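Local coordinates for dihydrodipicolinate synthase family protein (PDB 4DNH) that is of unknown function but folds as a TIM barrel and, like dihydrodipicolinate synthase relatives, may be an aldolase-type enzyme, at residues R35-A40 / S272-G277; S232-E237 / T254-N259; F258-L263 / E306-L311; A286-E291 / F302-P307; S312-K317 / L352-E357. One frame throughout, in Å; residues are numbered along the deposited sequence.

Interaction 1: residues R35-A40 / S272-G277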
# COMPACT_ATOMS: atom_id res chain seq x y z
N ARG A 35 -4.00 -3.22 -17.23
CA ARG A 35 -4.23 -3.64 -15.85
C ARG A 35 -4.91 -2.52 -15.08
O ARG A 35 -4.79 -1.36 -15.46
CB ARG A 35 -2.90 -3.94 -15.17
CG ARG A 35 -2.09 -5.09 -15.77
CD ARG A 35 -2.68 -6.44 -15.41
NE ARG A 35 -1.91 -7.52 -16.01
CZ ARG A 35 -2.15 -8.02 -17.22
NH1 ARG A 35 -3.13 -7.54 -17.97
NH2 ARG A 35 -1.39 -9.00 -17.69
N VAL A 36 -5.61 -2.88 -14.01
CA VAL A 36 -6.09 -1.92 -12.99
C VAL A 36 -5.12 -1.85 -11.80
O VAL A 36 -5.02 -2.79 -10.99
CB VAL A 36 -7.50 -2.28 -12.49
CG1 VAL A 36 -7.98 -1.27 -11.46
CG2 VAL A 36 -8.47 -2.34 -13.66
N ALA A 37 -4.42 -0.72 -11.69
CA ALA A 37 -3.32 -0.56 -10.74
C ALA A 37 -3.58 0.59 -9.80
O ALA A 37 -3.80 1.71 -10.25
CB ALA A 37 -2.02 -0.32 -11.48
N PHE A 38 -3.53 0.30 -8.50
CA PHE A 38 -3.59 1.30 -7.44
C PHE A 38 -2.26 1.36 -6.74
O PHE A 38 -1.62 0.33 -6.50
CB PHE A 38 -4.57 0.87 -6.35
CG PHE A 38 -6.01 0.97 -6.72
CD1 PHE A 38 -6.67 -0.10 -7.31
CD2 PHE A 38 -6.74 2.10 -6.39
CE1 PHE A 38 -8.02 -0.01 -7.62
CE2 PHE A 38 -8.09 2.19 -6.69
CZ PHE A 38 -8.73 1.13 -7.31
N ALA A 39 -1.86 2.56 -6.34
CA ALA A 39 -0.84 2.68 -5.33
C ALA A 39 -1.50 2.98 -3.97
O ALA A 39 -2.36 3.85 -3.85
CB ALA A 39 0.16 3.74 -5.72
N ALA A 40 -1.12 2.22 -2.94
CA ALA A 40 -1.53 2.54 -1.58
C ALA A 40 -0.62 3.67 -1.11
O ALA A 40 0.59 3.47 -0.95
CB ALA A 40 -1.42 1.33 -0.67
N SER A 272 -2.74 -11.07 -12.47
CA SER A 272 -3.42 -10.26 -11.46
C SER A 272 -3.23 -8.77 -11.68
O SER A 272 -2.26 -8.33 -12.32
CB SER A 272 -3.10 -10.68 -10.01
OG SER A 272 -1.79 -11.18 -9.85
N ASP A 273 -4.19 -8.00 -11.17
CA ASP A 273 -4.12 -6.55 -11.12
C ASP A 273 -3.28 -6.10 -9.91
O ASP A 273 -2.52 -6.91 -9.37
CB ASP A 273 -5.54 -5.97 -11.11
CG ASP A 273 -6.25 -6.14 -12.45
OD1 ASP A 273 -5.77 -5.56 -13.45
OD2 ASP A 273 -7.28 -6.86 -12.51
N ALA A 274 -3.38 -4.85 -9.50
CA ALA A 274 -2.42 -4.33 -8.52
C ALA A 274 -2.98 -3.31 -7.56
O ALA A 274 -3.68 -2.38 -7.94
CB ALA A 274 -1.20 -3.76 -9.23
N LEU A 275 -2.66 -3.49 -6.29
CA LEU A 275 -2.97 -2.54 -5.24
C LEU A 275 -1.81 -2.68 -4.25
O LEU A 275 -1.82 -3.51 -3.33
CB LEU A 275 -4.32 -2.87 -4.62
CG LEU A 275 -5.03 -1.79 -3.80
CD1 LEU A 275 -6.42 -2.32 -3.46
CD2 LEU A 275 -4.25 -1.43 -2.53
N LEU A 276 -0.79 -1.86 -4.49
CA LEU A 276 0.53 -2.05 -3.90
C LEU A 276 1.06 -0.80 -3.22
O LEU A 276 1.00 0.30 -3.79
CB LEU A 276 1.51 -2.46 -5.00
CG LEU A 276 1.37 -3.87 -5.58
CD1 LEU A 276 2.06 -3.94 -6.93
CD2 LEU A 276 1.94 -4.89 -4.62
N GLY A 277 1.62 -0.98 -2.03
CA GLY A 277 2.40 0.07 -1.38
C GLY A 277 3.70 0.37 -2.13
O GLY A 277 4.18 1.49 -2.10

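Interaction 2: residues S232-E237 / T254-N259. With GOL (glycerol), chain B.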
# COMPACT_ATOMS: atom_id res chain seq x y z
N SER A 232 -2.40 -9.80 0.89
CA SER A 232 -1.15 -9.29 1.44
C SER A 232 -0.55 -10.31 2.40
O SER A 232 -0.40 -10.04 3.59
CB SER A 232 -1.40 -7.99 2.17
OG SER A 232 -1.60 -6.92 1.27
N LEU A 233 -0.24 -11.49 1.87
CA LEU A 233 0.32 -12.59 2.64
C LEU A 233 1.77 -12.84 2.26
O LEU A 233 2.45 -13.64 2.89
CB LEU A 233 -0.47 -13.86 2.35
CG LEU A 233 -1.94 -13.94 2.71
CD1 LEU A 233 -2.36 -15.39 2.59
CD2 LEU A 233 -2.18 -13.43 4.12
N LEU A 234 2.22 -12.16 1.21
CA LEU A 234 3.56 -12.35 0.63
C LEU A 234 3.93 -13.82 0.39
O LEU A 234 5.08 -14.23 0.55
CB LEU A 234 4.62 -11.63 1.47
CG LEU A 234 4.47 -10.14 1.77
CD1 LEU A 234 5.77 -9.64 2.36
CD2 LEU A 234 4.10 -9.32 0.54
N SER A 235 2.92 -14.61 0.01
CA SER A 235 3.09 -16.01 -0.34
C SER A 235 2.60 -16.12 -1.78
O SER A 235 1.40 -16.25 -2.03
CB SER A 235 2.25 -16.89 0.59
OG SER A 235 2.83 -18.18 0.78
N LYS A 236 3.53 -16.02 -2.71
CA LYS A 236 3.24 -15.99 -4.15
C LYS A 236 2.45 -17.23 -4.65
O LYS A 236 1.54 -17.10 -5.48
CB LYS A 236 4.53 -15.75 -4.92
CG LYS A 236 4.60 -16.33 -6.32
CD LYS A 236 6.04 -16.48 -6.75
CE LYS A 236 6.26 -17.82 -7.41
NZ LYS A 236 7.67 -18.01 -7.85
N GLU A 237 2.78 -18.42 -4.15
CA GLU A 237 2.02 -19.61 -4.52
C GLU A 237 0.56 -19.53 -4.06
O GLU A 237 -0.32 -20.07 -4.72
CB GLU A 237 2.68 -20.94 -4.07
CG GLU A 237 3.44 -20.88 -2.76
CD GLU A 237 2.58 -21.02 -1.51
OE1 GLU A 237 2.50 -20.04 -0.73
OE2 GLU A 237 2.00 -22.11 -1.28
N THR A 254 -3.04 -7.79 -6.61
CA THR A 254 -1.86 -8.23 -5.89
C THR A 254 -1.44 -7.23 -4.79
O THR A 254 -1.50 -6.02 -4.96
CB THR A 254 -0.68 -8.65 -6.81
OG1 THR A 254 0.23 -9.43 -6.03
CG2 THR A 254 0.06 -7.47 -7.42
N GLY A 255 -1.06 -7.78 -3.64
CA GLY A 255 -0.66 -6.98 -2.50
C GLY A 255 0.72 -7.43 -2.16
O GLY A 255 1.31 -6.99 -1.18
N ASP A 256 1.24 -8.30 -3.02
CA ASP A 256 2.53 -8.94 -2.85
C ASP A 256 3.63 -8.03 -3.38
O ASP A 256 3.95 -8.06 -4.58
CB ASP A 256 2.51 -10.29 -3.57
CG ASP A 256 3.66 -11.19 -3.18
OD1 ASP A 256 4.78 -10.68 -3.03
OD2 ASP A 256 3.43 -12.42 -3.05
N ASP A 257 4.22 -7.24 -2.50
CA ASP A 257 5.34 -6.35 -2.86
C ASP A 257 6.68 -7.08 -3.09
O ASP A 257 7.68 -6.44 -3.43
CB ASP A 257 5.51 -5.24 -1.82
CG ASP A 257 4.23 -4.41 -1.61
OD1 ASP A 257 3.97 -3.48 -2.41
OD2 ASP A 257 3.50 -4.68 -0.63
N PHE A 258 6.71 -8.40 -2.90
CA PHE A 258 7.90 -9.20 -3.20
C PHE A 258 7.89 -9.77 -4.61
O PHE A 258 8.94 -10.02 -5.20
CB PHE A 258 8.03 -10.36 -2.22
CG PHE A 258 8.89 -10.06 -1.03
CD1 PHE A 258 8.47 -9.18 -0.05
CD2 PHE A 258 10.12 -10.70 -0.89
CE1 PHE A 258 9.26 -8.91 1.05
CE2 PHE A 258 10.92 -10.45 0.22
CZ PHE A 258 10.49 -9.54 1.18
N ASN A 259 6.68 -9.93 -5.16
CA ASN A 259 6.44 -10.73 -6.37
C ASN A 259 5.55 -10.11 -7.44
O ASN A 259 5.16 -10.80 -8.40
CB ASN A 259 5.86 -12.05 -5.94
CG ASN A 259 6.86 -12.86 -5.15
OD1 ASN A 259 7.95 -13.12 -5.63
ND2 ASN A 259 6.50 -13.20 -3.91
C1 GOL B . 0.26 -4.27 2.75
O1 GOL B . -1.12 -4.04 2.48
C2 GOL B . 1.01 -4.37 1.43
O2 GOL B . 0.41 -5.39 0.60
C3 GOL B . 1.00 -3.01 0.74
O3 GOL B . 1.36 -3.18 -0.64

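Interaction 3: residues F258-L263 / E306-L311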
# COMPACT_ATOMS: atom_id res chain seq x y z
N PHE A 258 6.71 -8.40 -2.90
CA PHE A 258 7.90 -9.20 -3.20
C PHE A 258 7.89 -9.77 -4.61
O PHE A 258 8.94 -10.02 -5.20
CB PHE A 258 8.03 -10.36 -2.22
CG PHE A 258 8.89 -10.06 -1.03
CD1 PHE A 258 8.47 -9.18 -0.05
CD2 PHE A 258 10.12 -10.70 -0.89
CE1 PHE A 258 9.26 -8.91 1.05
CE2 PHE A 258 10.92 -10.45 0.22
CZ PHE A 258 10.49 -9.54 1.18
N ASN A 259 6.68 -9.93 -5.16
CA ASN A 259 6.44 -10.73 -6.37
C ASN A 259 5.55 -10.11 -7.44
O ASN A 259 5.16 -10.80 -8.40
CB ASN A 259 5.86 -12.05 -5.94
CG ASN A 259 6.86 -12.86 -5.15
OD1 ASN A 259 7.95 -13.12 -5.63
ND2 ASN A 259 6.50 -13.20 -3.91
N TYR A 260 5.24 -8.83 -7.29
CA TYR A 260 4.35 -8.08 -8.18
C TYR A 260 4.62 -8.18 -9.69
O TYR A 260 3.69 -8.34 -10.48
CB TYR A 260 4.28 -6.61 -7.74
CG TYR A 260 5.62 -5.89 -7.67
CD1 TYR A 260 6.45 -6.01 -6.55
CD2 TYR A 260 6.05 -5.07 -8.72
CE1 TYR A 260 7.67 -5.36 -6.49
CE2 TYR A 260 7.27 -4.41 -8.67
CZ TYR A 260 8.08 -4.55 -7.56
OH TYR A 260 9.30 -3.89 -7.51
N ALA A 261 5.88 -8.09 -10.10
CA ALA A 261 6.20 -8.15 -11.53
C ALA A 261 5.73 -9.47 -12.15
O ALA A 261 5.03 -9.45 -13.17
CB ALA A 261 7.69 -7.93 -11.78
N GLU A 262 6.10 -10.59 -11.52
CA GLU A 262 5.71 -11.94 -11.95
C GLU A 262 4.20 -12.11 -11.98
O GLU A 262 3.66 -12.69 -12.93
CB GLU A 262 6.35 -13.01 -11.05
CG GLU A 262 6.04 -14.44 -11.51
CD GLU A 262 6.41 -15.52 -10.49
OE1 GLU A 262 7.36 -15.30 -9.70
OE2 GLU A 262 5.75 -16.60 -10.49
N LEU A 263 3.54 -11.63 -10.93
CA LEU A 263 2.09 -11.81 -10.78
C LEU A 263 1.27 -10.92 -11.71
O LEU A 263 0.28 -11.39 -12.30
CB LEU A 263 1.67 -11.60 -9.32
CG LEU A 263 2.33 -12.51 -8.28
CD1 LEU A 263 2.18 -11.93 -6.88
CD2 LEU A 263 1.74 -13.90 -8.35
N GLU A 306 11.77 -5.39 -13.21
CA GLU A 306 12.70 -6.31 -12.52
C GLU A 306 13.79 -5.62 -11.68
O GLU A 306 14.14 -6.12 -10.64
CB GLU A 306 13.33 -7.34 -13.48
CG GLU A 306 12.57 -8.67 -13.55
CD GLU A 306 12.96 -9.53 -14.76
OE1 GLU A 306 13.93 -9.18 -15.47
OE2 GLU A 306 12.30 -10.56 -15.00
N PRO A 307 14.33 -4.47 -12.14
CA PRO A 307 15.31 -3.77 -11.29
C PRO A 307 14.74 -3.16 -9.97
O PRO A 307 15.47 -2.96 -8.99
CB PRO A 307 15.84 -2.67 -12.22
CG PRO A 307 15.64 -3.23 -13.60
CD PRO A 307 14.30 -3.89 -13.50
N THR A 308 13.45 -2.88 -9.96
CA THR A 308 12.82 -2.37 -8.76
C THR A 308 12.62 -3.48 -7.74
O THR A 308 12.63 -3.22 -6.54
CB THR A 308 11.44 -1.75 -9.08
OG1 THR A 308 10.53 -2.79 -9.44
CG2 THR A 308 11.56 -0.72 -10.22
N VAL A 309 12.43 -4.70 -8.21
CA VAL A 309 12.10 -5.83 -7.36
C VAL A 309 13.09 -6.01 -6.19
O VAL A 309 12.66 -6.19 -5.04
CB VAL A 309 11.91 -7.13 -8.18
CG1 VAL A 309 11.83 -8.36 -7.28
CG2 VAL A 309 10.67 -7.01 -9.08
N PRO A 310 14.41 -5.93 -6.45
CA PRO A 310 15.31 -6.05 -5.30
C PRO A 310 15.09 -4.91 -4.30
O PRO A 310 15.10 -5.15 -3.11
CB PRO A 310 16.71 -5.98 -5.93
CG PRO A 310 16.52 -6.46 -7.31
CD PRO A 310 15.15 -5.99 -7.73
N LEU A 311 14.90 -3.69 -4.80
CA LEU A 311 14.62 -2.52 -3.98
C LEU A 311 13.39 -2.77 -3.13
O LEU A 311 13.40 -2.55 -1.91
CB LEU A 311 14.43 -1.29 -4.86
CG LEU A 311 13.72 -0.09 -4.21
CD1 LEU A 311 14.59 0.59 -3.16
CD2 LEU A 311 13.28 0.89 -5.30

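Interaction 4: residues A286-E291 / F302-P307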
# COMPACT_ATOMS: atom_id res chain seq x y z
N ALA A 286 6.51 2.20 -12.35
CA ALA A 286 5.34 1.33 -12.47
C ALA A 286 4.45 1.78 -13.62
O ALA A 286 4.00 0.97 -14.43
CB ALA A 286 4.56 1.30 -11.16
N SER A 287 4.22 3.10 -13.67
CA SER A 287 3.47 3.72 -14.73
C SER A 287 4.09 3.36 -16.08
O SER A 287 3.41 2.82 -16.96
CB SER A 287 3.43 5.23 -14.52
OG SER A 287 2.83 5.90 -15.63
N ALA A 288 5.38 3.65 -16.25
CA ALA A 288 6.08 3.37 -17.51
C ALA A 288 5.99 1.91 -17.91
O ALA A 288 5.87 1.59 -19.10
CB ALA A 288 7.54 3.80 -17.42
N ALA A 289 6.02 1.02 -16.93
CA ALA A 289 5.99 -0.42 -17.20
C ALA A 289 4.58 -0.92 -17.49
O ALA A 289 4.39 -1.76 -18.35
CB ALA A 289 6.62 -1.19 -16.06
N LEU A 290 3.59 -0.39 -16.78
CA LEU A 290 2.21 -0.72 -17.07
C LEU A 290 1.80 -0.26 -18.47
O LEU A 290 0.93 -0.87 -19.09
CB LEU A 290 1.27 -0.11 -16.02
CG LEU A 290 1.30 -0.73 -14.62
CD1 LEU A 290 0.60 0.19 -13.63
CD2 LEU A 290 0.69 -2.11 -14.57
N GLU A 291 2.43 0.81 -18.96
CA GLU A 291 2.20 1.24 -20.33
C GLU A 291 2.75 0.22 -21.32
O GLU A 291 2.06 -0.18 -22.26
CB GLU A 291 2.79 2.62 -20.59
CG GLU A 291 2.47 3.14 -21.99
CD GLU A 291 3.24 4.39 -22.38
OE1 GLU A 291 4.01 4.92 -21.55
OE2 GLU A 291 3.09 4.83 -23.53
N PHE A 302 9.37 -5.98 -18.08
CA PHE A 302 10.33 -6.61 -17.18
C PHE A 302 11.64 -5.82 -17.07
O PHE A 302 12.20 -5.71 -15.98
CB PHE A 302 10.63 -8.06 -17.59
CG PHE A 302 9.51 -9.03 -17.29
CD1 PHE A 302 9.16 -9.34 -15.98
CD2 PHE A 302 8.81 -9.65 -18.33
CE1 PHE A 302 8.14 -10.22 -15.70
CE2 PHE A 302 7.77 -10.54 -18.06
CZ PHE A 302 7.44 -10.83 -16.74
N GLU A 303 12.12 -5.28 -18.19
CA GLU A 303 13.32 -4.43 -18.20
C GLU A 303 13.19 -3.27 -17.23
O GLU A 303 14.16 -2.89 -16.57
CB GLU A 303 13.58 -3.87 -19.60
CG GLU A 303 14.36 -4.79 -20.54
CD GLU A 303 14.41 -4.26 -21.97
OE1 GLU A 303 14.06 -3.08 -22.19
OE2 GLU A 303 14.81 -5.03 -22.88
N LEU A 304 11.99 -2.69 -17.16
CA LEU A 304 11.69 -1.57 -16.27
C LEU A 304 11.45 -2.03 -14.82
O LEU A 304 11.95 -1.41 -13.87
CB LEU A 304 10.49 -0.78 -16.80
CG LEU A 304 10.63 0.09 -18.07
CD1 LEU A 304 9.27 0.48 -18.62
CD2 LEU A 304 11.46 1.35 -17.84
N LEU A 305 10.70 -3.12 -14.64
CA LEU A 305 10.23 -3.49 -13.32
C LEU A 305 11.18 -4.39 -12.55
O LEU A 305 11.41 -4.16 -11.35
CB LEU A 305 8.84 -4.10 -13.40
CG LEU A 305 7.71 -3.57 -12.52
CD1 LEU A 305 7.71 -2.05 -12.30
CD2 LEU A 305 6.36 -4.01 -13.08
N GLU A 306 11.77 -5.39 -13.21
CA GLU A 306 12.70 -6.31 -12.52
C GLU A 306 13.79 -5.62 -11.68
O GLU A 306 14.14 -6.12 -10.64
CB GLU A 306 13.33 -7.34 -13.48
CG GLU A 306 12.57 -8.67 -13.55
CD GLU A 306 12.96 -9.53 -14.76
OE1 GLU A 306 13.93 -9.18 -15.47
OE2 GLU A 306 12.30 -10.56 -15.00
N PRO A 307 14.33 -4.47 -12.14
CA PRO A 307 15.31 -3.77 -11.29
C PRO A 307 14.74 -3.16 -9.97
O PRO A 307 15.47 -2.96 -8.99
CB PRO A 307 15.84 -2.67 -12.22
CG PRO A 307 15.64 -3.23 -13.60
CD PRO A 307 14.30 -3.89 -13.50

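Interaction 5: residues S312-K317 / L352-E357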
# COMPACT_ATOMS: atom_id res chain seq x y z
N SER A 312 12.33 -3.25 -3.76
CA SER A 312 11.12 -3.59 -3.03
C SER A 312 11.32 -4.64 -1.91
O SER A 312 10.87 -4.45 -0.79
CB SER A 312 10.06 -4.07 -4.01
OG SER A 312 8.80 -3.98 -3.37
N ARG A 313 11.97 -5.75 -2.23
CA ARG A 313 12.22 -6.78 -1.24
C ARG A 313 13.00 -6.23 -0.06
O ARG A 313 12.79 -6.65 1.08
CB ARG A 313 12.94 -7.95 -1.88
CG ARG A 313 12.04 -8.66 -2.87
CD ARG A 313 12.76 -9.66 -3.74
NE ARG A 313 11.75 -10.40 -4.49
CZ ARG A 313 11.99 -11.40 -5.33
NH1 ARG A 313 13.24 -11.81 -5.54
NH2 ARG A 313 10.98 -11.97 -5.95
N HIS A 314 13.87 -5.27 -0.33
CA HIS A 314 14.65 -4.61 0.71
C HIS A 314 13.77 -3.73 1.57
O HIS A 314 13.84 -3.79 2.81
CB HIS A 314 15.81 -3.84 0.11
CG HIS A 314 16.60 -3.05 1.13
ND1 HIS A 314 17.54 -3.61 1.93
CD2 HIS A 314 16.55 -1.69 1.47
CE1 HIS A 314 18.07 -2.66 2.73
NE2 HIS A 314 17.46 -1.49 2.45
N ILE A 315 12.94 -2.92 0.93
CA ILE A 315 12.02 -2.03 1.63
C ILE A 315 11.06 -2.80 2.53
O ILE A 315 10.75 -2.35 3.65
CB ILE A 315 11.25 -1.12 0.66
CG1 ILE A 315 12.22 -0.08 0.05
CG2 ILE A 315 10.11 -0.41 1.40
CD1 ILE A 315 11.62 0.78 -1.05
N PHE A 316 10.62 -3.97 2.06
CA PHE A 316 9.65 -4.78 2.80
C PHE A 316 10.28 -5.90 3.63
O PHE A 316 9.57 -6.82 4.06
CB PHE A 316 8.61 -5.37 1.87
CG PHE A 316 7.60 -4.37 1.38
CD1 PHE A 316 7.96 -3.41 0.44
CD2 PHE A 316 6.30 -4.41 1.85
CE1 PHE A 316 7.03 -2.49 -0.02
CE2 PHE A 316 5.36 -3.50 1.40
CZ PHE A 316 5.73 -2.54 0.46
N LYS A 317 11.58 -5.84 3.86
CA LYS A 317 12.22 -6.92 4.58
C LYS A 317 11.85 -6.98 6.06
O LYS A 317 11.43 -5.97 6.65
CB LYS A 317 13.73 -6.94 4.36
CG LYS A 317 14.56 -6.09 5.27
CD LYS A 317 15.97 -6.17 4.73
CE LYS A 317 16.98 -6.33 5.84
NZ LYS A 317 18.29 -6.66 5.22
N LEU A 352 20.40 3.18 9.66
CA LEU A 352 21.02 4.00 8.64
C LEU A 352 21.52 3.11 7.51
O LEU A 352 21.37 3.45 6.33
CB LEU A 352 22.17 4.79 9.25
CG LEU A 352 22.94 5.68 8.29
CD1 LEU A 352 22.06 6.82 7.77
CD2 LEU A 352 24.22 6.22 8.95
N VAL A 353 22.09 1.96 7.88
CA VAL A 353 22.63 0.98 6.97
C VAL A 353 21.54 0.55 5.99
O VAL A 353 21.79 0.37 4.81
CB VAL A 353 23.18 -0.26 7.75
CG1 VAL A 353 23.35 -1.47 6.84
CG2 VAL A 353 24.50 0.07 8.41
N HIS A 354 20.32 0.41 6.50
CA HIS A 354 19.19 0.03 5.68
C HIS A 354 18.80 1.14 4.73
O HIS A 354 18.45 0.88 3.58
CB HIS A 354 18.03 -0.37 6.56
CG HIS A 354 16.77 -0.65 5.81
ND1 HIS A 354 16.01 0.33 5.30
CD2 HIS A 354 16.14 -1.85 5.49
CE1 HIS A 354 14.93 -0.21 4.69
NE2 HIS A 354 15.02 -1.55 4.82
N LEU A 355 18.87 2.39 5.21
CA LEU A 355 18.53 3.55 4.39
C LEU A 355 19.55 3.78 3.27
O LEU A 355 19.19 4.08 2.14
CB LEU A 355 18.36 4.81 5.26
CG LEU A 355 17.27 4.72 6.34
CD1 LEU A 355 17.26 5.91 7.28
CD2 LEU A 355 15.88 4.55 5.73
N ALA A 356 20.83 3.59 3.59
CA ALA A 356 21.90 3.63 2.58
C ALA A 356 21.74 2.52 1.55
O ALA A 356 21.89 2.77 0.35
CB ALA A 356 23.28 3.54 3.24
N GLU A 357 21.41 1.30 1.98
CA GLU A 357 21.19 0.22 1.01
C GLU A 357 20.00 0.53 0.11
O GLU A 357 20.08 0.38 -1.12
CB GLU A 357 21.07 -1.15 1.69
CG GLU A 357 20.77 -2.31 0.73
CD GLU A 357 21.94 -2.70 -0.20
OE1 GLU A 357 22.96 -1.98 -0.23
OE2 GLU A 357 21.82 -3.74 -0.92

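Interaction 1: residues R35-A40 / S272-G277
The Phe38 ring turns its edge to the adjoining strand: Ala274 O lies in the ring plane, 3.8 Å from Phe38 CD1. Leu275 comes at an oblique angle, its CG closest to Phe38 CB at 3.7 Å. Phe38 CG is held anti to the carbonyl carbon (chi1 -74°), beside its own backbone N; because Phe38 N donates to Ala274 O over 2.7 Å, the ring edge is brought near the same oxygen. The second pair of flat groups, the Arg35 guanidinium and the Asp273 carboxylate, stand nearly upright to each other (84°) and are not paired: Arg35 NE is 5.0 Å from Asp273 OD1 and donates to Ile264 O. The carboxylate instead serves a backbone donor. Val36 N meets Asp273 OD1 from above the carboxylate plane, at 2.7 Å and with an N-H...O angle of 165°, while Asp273 OD2 forms a salt bridge with Arg251.

From there the bonds pass to backbone carbonyls, with Ala274 N to Val36 O at 3.0 Å, then Leu276 N to Phe38 O and Ala40 N to Leu276 O. This is a parallel ladder between the first and last strands of an eight-stranded TIM barrel, and it closes the cylinder. Ala37 and Ala274 share the face on which Leu290 of helix 283-294 packs. With an alanine in place of Asp273, Val36 N would probably be left without this acceptor and Arg251 without its carboxylate mate. The chemistry implies a seam closed by main-chain bonds, with one carboxylate extending the ladder at its start and tying it to strand 251-254.

Interaction 2: residues S232-E237 / T254-N259
Ser232 and Gly255 are joined through a bound glycerol rather than directly: Ser232 OG donates to glycerol O2 over 2.6 Å, and glycerol O2 donates in turn to Gly255 O, also at 2.6 Å. The two segments leave neighbouring strands of the TIM barrel, 226-232 and 251-254, at their C-terminal ends, the rim that carries the active site in enzymes of this fold. Asp257, Lys230 and Gly277 also bond the glycerol, which probably came from the crystallisation liquor; its position is consistent with a pocket there.

Away from the ligand Leu234 is the centre of the contact, one branch on an aromatic ring and the other on the loop backbone. Leu234 CD1 meets Phe258 CD1 at 3.6 Å, the two side chains crossing at about a right angle, while Leu234 CD2 rests 3.7 Å from Asp257 N. The loop that receives Leu234 is shaped by Asp256. Phe258 N donates to Asp256 OD1 over 3.0 Å, nearly along its C-O axis, which makes an Asx turn. Having CG anti to the backbone N (chi1 -166°) brings the Asp256 carboxylate close to 232-237, where OD2 lies 3.7 Å from Leu234 CA. Asn259 ND2 adds a weak but straight bond to Asp256 OD2 (173°). Across the outer end of the contact, Lys236 CB packs against that same amide, 3.4 Å from Asn259 ND2.

Interaction 3: residues F258-L263 / E306-L311
Tyr260 and Thr308 make the polar part of the contact. Tyr260 OH donates to Thr308 OG1, the two oxygens 2.5 Å apart, and the threonine oxygen lies at the edge of the phenol ring, in its plane. Thr308 OG1 in turn donates to Leu305 O, one turn back, so the hydroxyl both accepts and donates. Tyr260 takes the crowded position, with CG between the backbone N and carbonyl carbon (chi1 56°), and this carries the phenol end across to helix 308-315.

Helix 260-265 lies between strands 251-254 and 273-276, the last two of the TIM barrel, and helix 308-315 belongs to the helical region that follows the final strand. The contact therefore joins the barrel wall to this C-terminal extension.

The apolar part centres on Val309. Its CG2 is 3.9 Å from Tyr260 CZ, the two side chains running antiparallel past one another, and 4.1 Å from Ala261 CB, which points toward the partner helix. The other methyl, Val309 CG1, reaches the backbone, 3.9 Å from Phe258 O. That carbonyl accepts a hydrogen bond from Arg313 NE, one turn further along the valine's own helix.

Interaction 4: residues A286-E291 / F302-P307
Ala289 and Leu304 both point toward the opposite helix, their CB atoms 4.0 Å apart. Leu304 then extends past the alanine. Its CG is anti to the carbonyl carbon (chi1 -71°), and the CD1 branch is laid against the backbone of the partner, 3.6 Å from Ala288 O and 3.7 Å from Ala289 CA. Ala288 CB also touches this methyl, at 3.9 Å from Leu304 CD1.

Leu305 meets the Ala289 methyl from a direction roughly at right angles to Leu304. Its CD1 is 4.0 Å from Ala289 CB and its CD2 4.1 Å from the same atom, so both branches bear on one methyl group; CD1 also meets Ala286 CA at 4.1 Å.

The helices, 283-294 and 298-305, succeed each other after the last barrel strand. The first packs on the barrel through Leu290, which touches Ala37 on strand 37-40; the second touches helix 260-265, with Leu305 on Tyr260. Three alanines and two leucines carry every contact here, without polar bonds between the segments. Such a contact relies on apolar burial and shape: alanine methyls allow the backbones to draw near, with Ala289 and Leu304 CA atoms 5.9 Å apart.

Interaction 5: residues S312-K317 / L352-E357
His314 and His354 exchange hydrogen bonds, each ring donating to the other residue's carbonyl. His314 NE2 gives its N-H to His354 O at 2.8 Å, a fairly straight bond (165°) that lies close to the imidazole plane. In return His354 NE2 reaches His314 O at 3.2 Å, from above the carbonyl plane and with more bend. His314 O has a second donor, Lys317 N, which comes from the opposite face of the carbonyl at the end of the helix. Both NE2 atoms act as donors, which fixes a proton on each.

The same rings form an offset stack, centroids 4.0 Å apart and planes at 20°, with His314 NE2 over the centre of the His354 ring. CG anti to the backbone N (His314 chi1 175°) extends each ring out from its own helix, and they overlap antiparallel. The far face of His314 is taken by Glu357 CG, 3.7 Å from the ring centroid in a CH-pi contact; the Glu357 carboxylate is salt-bridged to Arg360. A leucine in place of His354 would probably leave His314 O with the Lys317 amide alone of its two donors and uncover one face of the His314 ring.

The contact joins the C-terminal end of helix 308-315 to helix 352-364. His314 also touches Leu358 and Leu361 there, while helix 323-333 packs beside both, through Tyr323 against Ile315 and Phe329 against Leu355.

Overall arrangement
The five contacts spread from the barrel seam to the C-terminal helices. Interaction 1 closes the barrel, and interaction 2, lying between its segments in the chain, sits 12 Å away (centre to centre) at the strands' C-terminal ends; backbone bonds from Thr254 to Asp273 and Leu275 join them. Interaction 3 shares Phe258 and Asn259 with interaction 2, and Glu306 and Pro307 with interaction 4, its centre 10 and 9 Å from theirs. Interaction 4 also meets interaction 1, through Leu290 and Ala37. Interactions 3 and 5 both use helix 308-315, where Arg313 binds Phe258 O. Interactions 1 and 5, with centres 22 Å apart, do not touch. The C-terminal helices are thus tied to the barrel, near its glycerol-bound rim.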